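Local coordinates for 2OG-Fe dioxygenase family protein (Methylibium petroleiphilum, PDB 3PL0) that probably acts as an iron- and 2-oxoglutarate-dependent dioxygenase, built on the double-stranded beta-helix of the cupins, at residues 42-47 against 205-210; 73-76 against 81-84; 86-91 against 143-148. All blocks are in the same frame, centred on the assembly; numbering follows the deposited sequence.

Contact 1 (42-47 against 205-210); sequences AFDMML and QPWTVL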
loop_
_atom_site.group_PDB
_atom_site.type_symbol
_atom_site.label_atom_id
_atom_site.label_comp_id
_atom_site.label_asym_id
_atom_site.label_seq_id
_atom_site.Cartn_x
_atom_site.Cartn_y
_atom_site.Cartn_z
ATOM N N ALA A 42 16.702 9.810 0.875
ATOM C CA ALA A 42 15.905 10.272 -0.266
ATOM C C ALA A 42 14.438 9.876 -0.091
ATOM O O ALA A 42 13.577 10.595 -0.515
ATOM C CB ALA A 42 16.440 9.755 -1.621
ATOM N N PHE A 43 14.161 8.721 0.499
ATOM C CA PHE A 43 12.775 8.345 0.816
ATOM C C PHE A 43 12.188 9.269 1.893
ATOM O O PHE A 43 11.016 9.625 1.827
ATOM C CB PHE A 43 12.669 6.870 1.235
ATOM C CG PHE A 43 12.800 5.949 0.099
ATOM C CD1 PHE A 43 11.733 5.767 -0.781
ATOM C CD2 PHE A 43 13.987 5.300 -0.137
ATOM C CE1 PHE A 43 11.879 4.955 -1.873
ATOM C CE2 PHE A 43 14.129 4.453 -1.231
ATOM C CZ PHE A 43 13.085 4.282 -2.092
ATOM N N ASP A 44 13.025 9.689 2.841
ATOM C CA ASP A 44 12.551 10.572 3.913
ATOM C C ASP A 44 11.986 11.902 3.412
ATOM O O ASP A 44 11.156 12.499 4.086
ATOM C CB ASP A 44 13.613 10.799 4.977
ATOM C CG ASP A 44 13.810 9.575 5.895
ATOM O OD1 ASP A 44 12.925 8.692 5.969
ATOM O OD2 ASP A 44 14.887 9.482 6.502
HETATM N N MSE A 45 12.412 12.327 2.220
HETATM C CA MSE A 45 11.891 13.537 1.575
HETATM C C MSE A 45 10.376 13.523 1.405
HETATM O O MSE A 45 9.750 14.575 1.278
HETATM C CB MSE A 45 12.553 13.722 0.202
HETATM C CG MSE A 45 14.060 14.023 0.286
HETATM SE SE MSE A 45 14.481 15.667 1.282
HETATM C CE MSE A 45 13.477 16.946 0.204
HETATM N N MSE A 46 9.790 12.331 1.409
HETATM C CA MSE A 46 8.373 12.163 1.201
HETATM C C MSE A 46 7.586 12.346 2.478
HETATM O O MSE A 46 6.396 12.601 2.425
HETATM C CB MSE A 46 8.089 10.755 0.661
HETATM C CG MSE A 46 8.538 10.532 -0.808
HETATM SE SE MSE A 46 8.438 8.632 -1.330
HETATM C CE MSE A 46 6.817 8.330 -0.509
ATOM N N LEU A 47 8.237 12.182 3.625
ATOM C CA LEU A 47 7.526 12.199 4.908
ATOM C C LEU A 47 6.707 13.488 5.211
ATOM O O LEU A 47 5.613 13.408 5.744
ATOM C CB LEU A 47 8.494 11.908 6.050
ATOM C CG LEU A 47 9.218 10.580 6.067
ATOM C CD1 LEU A 47 10.386 10.576 7.102
ATOM C CD2 LEU A 47 8.233 9.458 6.355
ATOM N N GLN A 205 9.336 -0.157 11.335
ATOM C CA GLN A 205 10.436 0.681 10.840
ATOM C C GLN A 205 10.038 1.345 9.537
ATOM O O GLN A 205 9.657 0.678 8.585
ATOM C CB GLN A 205 11.723 -0.125 10.656
ATOM C CG GLN A 205 12.293 -0.716 11.950
ATOM C CD GLN A 205 12.439 0.312 13.056
ATOM O OE1 GLN A 205 12.068 0.058 14.209
ATOM N NE2 GLN A 205 12.959 1.487 12.712
ATOM N N PRO A 206 10.125 2.681 9.478
ATOM C CA PRO A 206 9.752 3.319 8.236
ATOM C C PRO A 206 10.473 2.754 7.039
ATOM O O PRO A 206 11.633 2.376 7.139
ATOM C CB PRO A 206 10.138 4.766 8.466
ATOM C CG PRO A 206 9.930 4.957 9.923
ATOM C CD PRO A 206 10.378 3.674 10.542
ATOM N N TRP A 207 9.754 2.676 5.928
ATOM C CA TRP A 207 10.231 2.126 4.663
ATOM C C TRP A 207 10.367 0.613 4.707
ATOM O O TRP A 207 11.021 0.041 3.842
ATOM C CB TRP A 207 11.528 2.820 4.192
ATOM C CG TRP A 207 11.348 4.264 4.280
ATOM C CD1 TRP A 207 11.978 5.118 5.132
ATOM C CD2 TRP A 207 10.409 5.030 3.566
ATOM N NE1 TRP A 207 11.508 6.378 4.962
ATOM C CE2 TRP A 207 10.540 6.356 4.004
ATOM C CE3 TRP A 207 9.520 4.757 2.530
ATOM C CZ2 TRP A 207 9.784 7.369 3.489
ATOM C CZ3 TRP A 207 8.775 5.769 2.023
ATOM C CH2 TRP A 207 8.898 7.051 2.493
ATOM N N THR A 208 9.718 -0.039 5.681
ATOM C CA THR A 208 9.477 -1.444 5.560
ATOM C C THR A 208 8.341 -1.597 4.541
ATOM O O THR A 208 7.346 -0.867 4.610
ATOM C CB THR A 208 9.099 -2.127 6.907
ATOM O OG1 THR A 208 10.110 -1.842 7.896
ATOM C CG2 THR A 208 8.973 -3.660 6.682
ATOM N N VAL A 209 8.508 -2.517 3.589
ATOM C CA VAL A 209 7.507 -2.766 2.545
ATOM C C VAL A 209 6.956 -4.199 2.497
ATOM O O VAL A 209 7.688 -5.162 2.472
ATOM C CB VAL A 209 8.041 -2.348 1.189
ATOM C CG1 VAL A 209 6.931 -2.429 0.170
ATOM C CG2 VAL A 209 8.596 -0.928 1.299
ATOM N N LEU A 210 5.625 -4.314 2.467
ATOM C CA LEU A 210 4.966 -5.581 2.291
ATOM C C LEU A 210 4.557 -5.675 0.834
ATOM O O LEU A 210 3.745 -4.877 0.379
ATOM C CB LEU A 210 3.722 -5.666 3.186
ATOM C CG LEU A 210 2.747 -6.843 3.005
ATOM C CD1 LEU A 210 3.472 -8.144 3.283
ATOM C CD2 LEU A 210 1.529 -6.658 3.921
#
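Trp207, on the type II beta turn Gln205–Thr208 that leads into strand 209-213 of the double-stranded beta-helix, docks against helix 40-44 and the type I turn Asp44–Leu47 that follows on from it. One indole here joins a turn of the barrel to a helical layer outside it. Trp207 takes the third place of its turn with a left-handed backbone, and Gln205 O accepts from both Thr208 N and Thr208 OG1, which ties the turn together.

The indole offers each neighbour a different surface. Phe43 CB stands over one face, 3.6 Å from the centroid of the six-membered ring and 13° off its normal, a CH-pi contact. The Phe43 ring, its plane oblique to the indole, passes on to touch Thr36 and Leu123. Met46, a selenomethionine, curls round at chi3 (42°), so that its CE methyl reaches the ring edge, 3.9 Å from Trp207 CH2, and SE makes an oblique Met-aromatic contact. Leu47 CD2 packs against Trp207 CZ2 at 3.9 Å. Val176 and Ile178 of strand 172-181 also touch the indole. Phe43 O already accepts from Met46 N, yet lies only 3.1 Å from Trp207 CZ2, so the packing there is tight. The single polar group of the indole is satisfied by Asp44: Trp207 NE1 donates to Asp44 OD1 over 2.9 Å, in the ring plane and nearly along the C–O axis of the acceptor, with 160° at the hydrogen.

Contact 2 (73-76 against 81-84); sequences FMQT and QLET
Met74 and Glu83 face each other as a hydrogen-bonded pair of the antiparallel hairpin 65-77/80-84, and their side chains run side by side on one face of the sheet. Met74 N gives its hydrogen to Glu83 O at 3.0 Å, and Glu83 N returns one to Met74 O; Thr76 and Gln81 repeat this pair of hydrogen bonds. Glu83 holds CG between its backbone N and carbonyl carbon (chi1 71°), a crowded position that sets CG 3.6 Å from Met74 O. In one of its two conformers Met74, a selenomethionine, bends at chi3, and CE comes 3.9 Å from Glu83 OE2. Gln81 NE2 reaches Glu83 OE1 from above the carboxylate plane at 3.2 Å. With an alanine in place of Glu83, Gln81 NE2 would probably lose its carboxylate acceptor.

On the face bearing Gln75 and Leu82, the non-hydrogen-bonded pair, Leu82 leans CD1 across the strands to Gln75 CB (3.8 Å) and Phe73 CB (4.1 Å). Gln75, fully extended, sends NE2 to Val125 O. This face is covered by helix 118-134, which Leu82 touches at Ser121, Leu124 and Val125, while strand 141-152 pairs with the other edge of strand 65-77.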
loop_
_atom_site.group_PDB
_atom_site.type_symbol
_atom_site.label_atom_id
_atom_site.label_comp_id
_atom_site.label_asym_id
_atom_site.label_seq_id
_atom_site.Cartn_x
_atom_site.Cartn_y
_atom_site.Cartn_z
ATOM N N PHE A 73 -0.684 6.439 -12.290
ATOM C CA PHE A 73 0.449 6.422 -13.145
ATOM C C PHE A 73 0.345 5.243 -14.081
ATOM O O PHE A 73 -0.431 4.311 -13.837
ATOM C CB PHE A 73 1.727 6.297 -12.310
ATOM C CG PHE A 73 1.826 7.303 -11.211
ATOM C CD1 PHE A 73 1.153 7.093 -10.001
ATOM C CD2 PHE A 73 2.575 8.457 -11.358
ATOM C CE1 PHE A 73 1.220 8.028 -8.984
ATOM C CE2 PHE A 73 2.643 9.401 -10.332
ATOM C CZ PHE A 73 1.955 9.176 -9.134
HETATM N N MSE A 74 1.140 5.323 -15.146
HETATM C CA MSE A 74 1.377 4.180 -16.031
HETATM C C MSE A 74 2.875 3.983 -16.183
HETATM O O MSE A 74 3.644 4.943 -16.449
HETATM C CB MSE A 74 0.699 4.340 -17.404
HETATM C CG MSE A 74 0.662 3.057 -18.272
HETATM SE SE MSE A 74 -0.509 3.245 -19.863
HETATM C CE MSE A 74 0.604 4.542 -20.837
ATOM N N GLN A 75 3.276 2.737 -15.990
ATOM C CA GLN A 75 4.639 2.340 -16.123
ATOM C C GLN A 75 4.727 1.474 -17.348
ATOM O O GLN A 75 3.963 0.536 -17.493
ATOM C CB GLN A 75 5.089 1.534 -14.932
ATOM C CG GLN A 75 6.541 1.070 -15.045
ATOM C CD GLN A 75 7.020 0.281 -13.839
ATOM O OE1 GLN A 75 6.225 -0.180 -13.052
ATOM N NE2 GLN A 75 8.343 0.093 -13.724
ATOM N N THR A 76 5.660 1.816 -18.226
ATOM C CA THR A 76 6.040 0.956 -19.336
ATOM C C THR A 76 7.359 0.270 -18.991
ATOM O O THR A 76 8.297 0.893 -18.519
ATOM C CB THR A 76 6.148 1.778 -20.643
ATOM O OG1 THR A 76 4.967 2.584 -20.788
ATOM C CG2 THR A 76 6.326 0.870 -21.885
ATOM N N GLN A 81 9.645 3.423 -18.782
ATOM C CA GLN A 81 9.217 4.780 -18.460
ATOM C C GLN A 81 8.107 4.788 -17.413
ATOM O O GLN A 81 7.329 3.863 -17.328
ATOM C CB GLN A 81 8.745 5.448 -19.735
ATOM C CG GLN A 81 8.688 6.956 -19.703
ATOM C CD GLN A 81 8.260 7.497 -21.076
ATOM O OE1 GLN A 81 9.102 7.906 -21.932
ATOM N NE2 GLN A 81 6.937 7.430 -21.323
ATOM N N LEU A 82 8.058 5.845 -16.626
ATOM C CA LEU A 82 6.939 6.110 -15.752
ATOM C C LEU A 82 6.386 7.494 -16.046
ATOM O O LEU A 82 7.149 8.480 -16.178
ATOM C CB LEU A 82 7.388 6.048 -14.285
ATOM C CG LEU A 82 6.262 6.198 -13.242
ATOM C CD1 LEU A 82 5.446 4.921 -13.157
ATOM C CD2 LEU A 82 6.837 6.531 -11.903
ATOM N N GLU A 83 5.060 7.569 -16.131
ATOM C CA GLU A 83 4.366 8.807 -16.431
ATOM C C GLU A 83 3.092 8.959 -15.606
ATOM O O GLU A 83 2.466 7.971 -15.203
ATOM C CB GLU A 83 4.018 8.882 -17.914
ATOM C CG GLU A 83 2.933 7.931 -18.332
ATOM C CD GLU A 83 2.952 7.653 -19.835
ATOM O OE1 GLU A 83 3.885 6.996 -20.330
ATOM O OE2 GLU A 83 2.035 8.120 -20.517
ATOM N N THR A 84 2.729 10.202 -15.349
ATOM C CA THR A 84 1.472 10.500 -14.679
ATOM C C THR A 84 0.338 10.220 -15.670
ATOM O O THR A 84 0.558 10.132 -16.891
ATOM C CB THR A 84 1.419 11.977 -14.264
ATOM O OG1 THR A 84 1.678 12.796 -15.418
ATOM C CG2 THR A 84 2.482 12.286 -13.191
#

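Contact 3 (86-91 against 143-148); sequences QHRAHW and YIEAHP
Glu145 OE1 is gripped by two histidines: His90 ND1 donates to it over 3.1 Å, at 161°, and His70 NE2, from strand 65-77, supplies a second hydrogen bond. Glu145 belongs to strand 141-152 of the double-stranded beta-helix, whereas His90 opens strand 90-92 of a small two-stranded sheet packed against it, so the His-carboxylate pair is a side-chain tie between the two sheets. The case illustrates how a buried carboxylate can gather partners from separate pieces of chain.

The imidazole of His90 holds the oxygen close to its own plane, yet it comes to Glu145 from above the carboxylate, the two planes being 68° apart. Glu145 is extended beyond CG, which carries its carboxylate out from the strand to the loop beside it. There Arg88 crosses it at about a right angle, with guanidinium and carboxylate planes nearly perpendicular, and Arg88 NH1 makes a salt bridge to Glu145 OE2 at 3.3 Å. Arg88 NH2 also makes a weak hydrogen bond to Gln251 O. Together these partners probably fix the rotation of the carboxylate.

His147, two residues on along the same strand, turns its edge to the face of His90; His147 CE1 lies 3.6 Å from His90 ND1, offset toward the rim, and the ring planes meet at 77°. Its imidazole is also stacked on His70, so the ring that shares Glu145 with His90 also backs His147. A water completes the set: it donates to Glu145 OE2 over 2.8 Å and accepts from Trp91 N at 3.1 Å.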
loop_
_atom_site.group_PDB
_atom_site.type_symbol
_atom_site.label_atom_id
_atom_site.label_comp_id
_atom_site.label_asym_id
_atom_site.label_seq_id
_atom_site.Cartn_x
_atom_site.Cartn_y
_atom_site.Cartn_z
ATOM N N GLN A 86 -4.034 11.486 -16.017
ATOM C CA GLN A 86 -4.963 12.478 -15.510
ATOM C C GLN A 86 -5.672 11.974 -14.266
ATOM O O GLN A 86 -6.005 10.787 -14.181
ATOM C CB GLN A 86 -5.998 12.840 -16.565
ATOM C CG GLN A 86 -6.901 13.984 -16.131
ATOM C CD GLN A 86 -7.541 14.683 -17.316
ATOM O OE1 GLN A 86 -7.195 15.819 -17.639
ATOM N NE2 GLN A 86 -8.463 13.995 -17.983
ATOM N N HIS A 87 -5.897 12.879 -13.310
ATOM C CA HIS A 87 -6.591 12.538 -12.050
ATOM C C HIS A 87 -7.899 11.809 -12.331
ATOM O O HIS A 87 -8.598 12.123 -13.280
ATOM C CB HIS A 87 -6.838 13.772 -11.206
ATOM C CG HIS A 87 -7.185 13.454 -9.776
ATOM N ND1 HIS A 87 -6.337 12.749 -8.940
ATOM C CD2 HIS A 87 -8.300 13.719 -9.050
ATOM C CE1 HIS A 87 -6.917 12.607 -7.759
ATOM N NE2 HIS A 87 -8.102 13.199 -7.795
ATOM N N ARG A 88 -8.191 10.781 -11.558
ATOM C CA ARG A 88 -9.333 9.938 -11.849
ATOM C C ARG A 88 -9.896 9.352 -10.578
ATOM O O ARG A 88 -9.249 9.371 -9.538
ATOM C CB ARG A 88 -8.963 8.823 -12.845
ATOM C CG ARG A 88 -7.867 7.870 -12.364
ATOM C CD ARG A 88 -7.626 6.725 -13.312
ATOM N NE ARG A 88 -8.724 5.743 -13.333
ATOM C CZ ARG A 88 -9.009 4.862 -12.362
ATOM N NH1 ARG A 88 -8.279 4.807 -11.235
ATOM N NH2 ARG A 88 -10.041 4.000 -12.516
ATOM N N ALA A 89 -11.106 8.818 -10.677
ATOM C CA ALA A 89 -11.784 8.249 -9.541
ATOM C C ALA A 89 -11.296 6.846 -9.220
ATOM O O ALA A 89 -10.764 6.132 -10.080
ATOM C CB ALA A 89 -13.280 8.229 -9.799
ATOM N N HIS A 90 -11.515 6.446 -7.974
ATOM C CA HIS A 90 -11.146 5.147 -7.523
ATOM C C HIS A 90 -12.440 4.327 -7.452
ATOM O O HIS A 90 -13.392 4.784 -6.844
ATOM C CB HIS A 90 -10.438 5.231 -6.161
ATOM C CG HIS A 90 -10.140 3.886 -5.585
ATOM N ND1 HIS A 90 -9.215 3.027 -6.141
ATOM C CD2 HIS A 90 -10.705 3.214 -4.561
ATOM C CE1 HIS A 90 -9.210 1.892 -5.468
ATOM N NE2 HIS A 90 -10.098 1.982 -4.494
ATOM N N TRP A 91 -12.470 3.142 -8.077
ATOM C CA TRP A 91 -13.653 2.294 -8.120
ATOM C C TRP A 91 -13.727 1.347 -6.923
ATOM O O TRP A 91 -12.749 0.716 -6.576
ATOM C CB TRP A 91 -13.678 1.463 -9.442
ATOM C CG TRP A 91 -15.049 0.904 -9.848
ATOM C CD1 TRP A 91 -16.252 1.490 -9.636
ATOM C CD2 TRP A 91 -15.332 -0.340 -10.537
ATOM N NE1 TRP A 91 -17.261 0.701 -10.117
ATOM C CE2 TRP A 91 -16.727 -0.431 -10.676
ATOM C CE3 TRP A 91 -14.534 -1.399 -11.016
ATOM C CZ2 TRP A 91 -17.368 -1.532 -11.325
ATOM C CZ3 TRP A 91 -15.161 -2.486 -11.666
ATOM C CH2 TRP A 91 -16.572 -2.536 -11.807
ATOM N N TYR A 143 -0.749 -0.315 -14.668
ATOM C CA TYR A 143 -1.597 0.766 -14.236
ATOM C C TYR A 143 -1.557 0.783 -12.723
ATOM O O TYR A 143 -1.984 -0.187 -12.060
ATOM C CB TYR A 143 -3.021 0.557 -14.732
ATOM C CG TYR A 143 -3.046 0.502 -16.240
ATOM C CD1 TYR A 143 -2.754 -0.667 -16.911
ATOM C CD2 TYR A 143 -3.276 1.658 -17.001
ATOM C CE1 TYR A 143 -2.735 -0.704 -18.336
ATOM C CE2 TYR A 143 -3.269 1.631 -18.370
ATOM C CZ TYR A 143 -2.988 0.449 -19.033
ATOM O OH TYR A 143 -2.976 0.412 -20.395
ATOM N N ILE A 144 -1.007 1.874 -12.200
ATOM C CA ILE A 144 -0.613 2.024 -10.785
ATOM C C ILE A 144 -1.494 3.082 -10.134
ATOM O O ILE A 144 -1.591 4.224 -10.628
ATOM C CB ILE A 144 0.880 2.495 -10.670
ATOM C CG1 ILE A 144 1.798 1.521 -11.420
ATOM C CG2 ILE A 144 1.308 2.713 -9.207
ATOM C CD1 ILE A 144 3.256 1.955 -11.477
ATOM N N GLU A 145 -2.091 2.742 -9.006
ATOM C CA GLU A 145 -2.707 3.755 -8.144
ATOM C C GLU A 145 -1.898 3.905 -6.843
ATOM O O GLU A 145 -1.370 2.924 -6.329
ATOM C CB GLU A 145 -4.156 3.400 -7.839
ATOM C CG GLU A 145 -5.027 3.199 -9.097
ATOM C CD GLU A 145 -6.541 3.123 -8.836
ATOM O OE1 GLU A 145 -7.086 3.989 -8.105
ATOM O OE2 GLU A 145 -7.196 2.215 -9.419
ATOM N N ALA A 146 -1.756 5.140 -6.372
ATOM C CA ALA A 146 -1.049 5.417 -5.139
ATOM C C ALA A 146 -2.041 5.994 -4.136
ATOM O O ALA A 146 -2.735 6.956 -4.454
ATOM C CB ALA A 146 0.056 6.380 -5.383
ATOM N N HIS A 147 -2.087 5.430 -2.928
ATOM C CA HIS A 147 -2.967 5.928 -1.883
ATOM C C HIS A 147 -2.178 6.153 -0.583
ATOM O O HIS A 147 -2.040 5.228 0.237
ATOM C CB HIS A 147 -4.029 4.879 -1.601
ATOM C CG HIS A 147 -4.862 4.498 -2.772
ATOM N ND1 HIS A 147 -6.089 5.067 -2.996
ATOM C CD2 HIS A 147 -4.672 3.593 -3.763
ATOM C CE1 HIS A 147 -6.620 4.537 -4.086
ATOM N NE2 HIS A 147 -5.778 3.644 -4.570
ATOM N N PRO A 148 -1.647 7.349 -0.382
ATOM C CA PRO A 148 -1.051 7.651 0.924
ATOM C C PRO A 148 -2.140 7.850 1.960
ATOM O O PRO A 148 -3.144 8.532 1.675
ATOM C CB PRO A 148 -0.324 8.961 0.706
ATOM C CG PRO A 148 -0.996 9.592 -0.496
ATOM C CD PRO A 148 -1.455 8.448 -1.350
HETATM O O HOH W 1 -9.981 1.789 -9.452
#

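How the contacts relate
All three contacts reach the main antiparallel sheet, but at different places. Contacts 2 and 3 are direct neighbours, their centres about 13 Å apart, because strands 65-77 and 141-152 pair: Phe73 N lies 2.9 Å from Ile144 O, a probable hydrogen bond. Contact 1 stands apart, about 21 Å from contact 2 and 20 Å from contact 3 between centres, and touches neither. Helix 118-134 spans part of the gap, meeting Phe43 and Met46 of contact 1 as well as Phe73 and Leu82 of contact 2. The polar cluster of contact 3 lies on the double-stranded beta-helix, which probably carries the active site here. Along the chain, contact 1 brackets the other two, which follow each other in series.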